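Choline kinase (Cryptosporidium parvum, PDB 3MES) probably phosphorylates choline and ethanolamine, using ATP and magnesium. Local coordinates at residues B[275-279]-B[280-284]. Sequence-based numbering, arbitrary orientation.
Sequences LQTQN and NIRMI
Thr-277 carries OG1 between its own backbone N and carbonyl carbon (chi1 75°), which brings the hydroxyl beside the carbonyl oxygen of Asn-280 and sends CG2 along toward Arg-282. This is the turn of a beta hairpin made by strands 274-276 and 281-283. Asn-280 O accepts two bonds from the same threonine. Thr-277 N comes in almost straight on the carbonyl, at 2.7 Å from Asn-280 O. Thr-277 OG1 also donates to it, but from a point tilted 33° out of the carbonyl plane. The loop is thus closed by both backbone and side chain.

Beyond the turn, Leu-275 and Arg-282 form an antiparallel hydrogen-bonded pair. Leu-275 N gives to Arg-282 O and Arg-282 N returns a bond to Leu-275 O, each 2.8 Å long. Leu-275 O also receives a CA-H...O contact from Ile-281 CA at 3.2 Å. Gln-276 and Ile-281 make the adjoining non-hydrogen-bonded pair, and Gln-276 extends the sheet by backbone bonding to Glu-155.

The side chains of Leu-275 and Arg-282 lie on the same face of the sheet. Of the threonine, CG2 reaches the aliphatic part of the arginine chain, 4.0 Å from Arg-282 CG. At the open end, Leu-275 and Ile-284 cross at about a right angle. Both touch the bound ADP, so this end of the hairpin forms part of the nucleotide pocket. The turn faces the second subunit, where Asn-279 packs on Asn-280 of that chain. Within the pocket end, the methyl Ile-284 CD1 sits 4.1 Å from Leu-275 CG.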
ATOM      1  N   LEU B 275       2.400   7.301   9.396  1.00 18.36           N
ATOM      2  CA  LEU B 275       3.463   8.035   8.720  1.00 18.64           C
ATOM      3  C   LEU B 275       3.600   7.598   7.266  1.00 18.84           C
ATOM      4  O   LEU B 275       3.710   6.409   6.969  1.00 18.85           O
ATOM      5  CB  LEU B 275       4.794   7.848   9.451  1.00 18.61           C
ATOM      6  CG  LEU B 275       4.789   8.161  10.946  1.00 18.70           C
ATOM      7  CD1 LEU B 275       6.197   8.065  11.527  1.00 18.65           C
ATOM      8  CD2 LEU B 275       4.193   9.537  11.197  1.00 18.79           C
ATOM      9  N   GLN B 276       3.590   8.567   6.360  1.00 19.17           N
ATOM     10  CA  GLN B 276       3.728   8.276   4.941  1.00 19.65           C
ATOM     11  C   GLN B 276       5.196   8.269   4.537  1.00 19.90           C
ATOM     12  O   GLN B 276       5.782   9.318   4.277  1.00 19.83           O
ATOM     13  CB  GLN B 276       2.958   9.297   4.101  1.00 19.63           C
ATOM     14  CG  GLN B 276       3.270   9.223   2.619  1.00 19.88           C
ATOM     15  CD  GLN B 276       2.629   8.026   1.946  1.00 20.30           C
ATOM     16  OE1 GLN B 276       3.315   7.175   1.380  1.00 20.19           O
ATOM     17  NE2 GLN B 276       1.305   7.954   2.006  1.00 20.15           N
ATOM     18  N   THR B 277       5.790   7.081   4.496  1.00 20.30           N
ATOM     19  CA  THR B 277       7.176   6.946   4.078  1.00 20.72           C
ATOM     20  C   THR B 277       7.253   6.959   2.556  1.00 20.94           C
ATOM     21  O   THR B 277       6.259   7.224   1.881  1.00 21.11           O
ATOM     22  CB  THR B 277       7.817   5.657   4.630  1.00 20.67           C
ATOM     23  OG1 THR B 277       7.333   4.520   3.904  1.00 20.97           O
ATOM     24  CG2 THR B 277       7.484   5.491   6.105  1.00 20.54           C
ATOM     25  N   GLN B 278       8.435   6.681   2.021  1.00 21.21           N
ATOM     26  CA  GLN B 278       8.639   6.674   0.577  1.00 21.43           C
ATOM     27  C   GLN B 278       7.737   5.656  -0.118  1.00 21.42           C
ATOM     28  O   GLN B 278       6.991   5.998  -1.036  1.00 21.55           O
ATOM     29  CB  GLN B 278      10.106   6.382   0.246  1.00 21.52           C
ATOM     30  CG  GLN B 278      10.397   6.263  -1.242  1.00 22.09           C
ATOM     31  CD  GLN B 278      10.212   7.578  -1.980  1.00 22.97           C
ATOM     32  OE1 GLN B 278       9.348   7.698  -2.848  1.00 23.73           O
ATOM     33  NE2 GLN B 278      11.021   8.573  -1.632  1.00 23.37           N
ATOM     34  N   ASN B 279       7.802   4.408   0.335  1.00 21.40           N
ATOM     35  CA  ASN B 279       7.124   3.310  -0.349  1.00 21.27           C
ATOM     36  C   ASN B 279       5.873   2.789   0.349  1.00 21.20           C
ATOM     37  O   ASN B 279       5.213   1.881  -0.157  1.00 21.22           O
ATOM     38  CB  ASN B 279       8.099   2.156  -0.574  1.00 21.29           C
ATOM     39  CG  ASN B 279       9.267   2.551  -1.450  1.00 21.34           C
ATOM     40  OD1 ASN B 279      10.397   2.674  -0.978  1.00 21.65           O
ATOM     41  ND2 ASN B 279       8.996   2.770  -2.733  1.00 20.96           N
ATOM     42  N   ASN B 280       5.542   3.352   1.504  1.00 21.01           N
ATOM     43  CA  ASN B 280       4.360   2.891   2.224  1.00 20.95           C
ATOM     44  C   ASN B 280       3.957   3.774   3.395  1.00 20.67           C
ATOM     45  O   ASN B 280       4.673   4.703   3.770  1.00 20.59           O
ATOM     46  CB  ASN B 280       4.553   1.449   2.707  1.00 20.91           C
ATOM     47  CG  ASN B 280       5.745   1.299   3.636  1.00 21.35           C
ATOM     48  OD1 ASN B 280       5.587   1.053   4.833  1.00 22.17           O
ATOM     49  ND2 ASN B 280       6.946   1.458   3.091  1.00 21.09           N
ATOM     50  N   ILE B 281       2.792   3.471   3.957  1.00 20.37           N
ATOM     51  CA  ILE B 281       2.333   4.110   5.180  1.00 20.18           C
ATOM     52  C   ILE B 281       2.616   3.170   6.346  1.00 20.00           C
ATOM     53  O   ILE B 281       2.401   1.962   6.244  1.00 20.01           O
ATOM     54  CB  ILE B 281       0.822   4.402   5.129  1.00 20.21           C
ATOM     55  CG1 ILE B 281       0.462   5.154   3.845  1.00 20.31           C
ATOM     56  CG2 ILE B 281       0.390   5.188   6.358  1.00 20.22           C
ATOM     57  CD1 ILE B 281      -1.025   5.366   3.655  1.00 20.54           C
ATOM     58  N   ARG B 282       3.108   3.718   7.451  1.00 19.74           N
ATOM     59  CA  ARG B 282       3.408   2.897   8.617  1.00 19.62           C
ATOM     60  C   ARG B 282       2.635   3.339   9.850  1.00 19.26           C
ATOM     61  O   ARG B 282       2.382   4.528  10.044  1.00 19.19           O
ATOM     62  CB  ARG B 282       4.911   2.889   8.904  1.00 19.71           C
ATOM     63  CG  ARG B 282       5.734   2.316   7.772  1.00 20.49           C
ATOM     64  CD  ARG B 282       6.976   1.634   8.298  1.00 22.13           C
ATOM     65  NE  ARG B 282       6.653   0.488   9.141  1.00 22.73           N
ATOM     66  CZ  ARG B 282       7.565  -0.251   9.765  1.00 23.61           C
ATOM     67  NH1 ARG B 282       8.853   0.042   9.634  1.00 23.40           N
ATOM     68  NH2 ARG B 282       7.193  -1.280  10.517  1.00 23.76           N
ATOM     69  N   MET B 283       2.262   2.369  10.677  1.00 18.94           N
ATOM     70  CA  MET B 283       1.531   2.642  11.907  1.00 18.79           C
ATOM     71  C   MET B 283       2.495   2.837  13.071  1.00 18.54           C
ATOM     72  O   MET B 283       3.513   2.151  13.166  1.00 18.46           O
ATOM     73  CB  MET B 283       0.576   1.488  12.228  1.00 18.85           C
ATOM     74  CG  MET B 283      -0.429   1.168  11.127  1.00 19.32           C
ATOM     75  SD  MET B 283      -1.374  -0.332  11.474  1.00 20.39           S
ATOM     76  CE  MET B 283      -0.074  -1.564  11.485  1.00 20.57           C
ATOM     77  N   ILE B 284       2.172   3.777  13.952  1.00 18.32           N
ATOM     78  CA  ILE B 284       2.939   3.964  15.180  1.00 18.13           C
ATOM     79  C   ILE B 284       2.013   4.138  16.380  1.00 18.00           C
ATOM     80  O   ILE B 284       0.792   4.140  16.238  1.00 18.04           O
ATOM     81  CB  ILE B 284       3.893   5.175  15.087  1.00 18.10           C
ATOM     82  CG1 ILE B 284       3.117   6.444  14.728  1.00 18.11           C
ATOM     83  CG2 ILE B 284       4.992   4.914  14.070  1.00 18.05           C
ATOM     84  CD1 ILE B 284       3.906   7.723  14.933  1.00 17.84           C
TER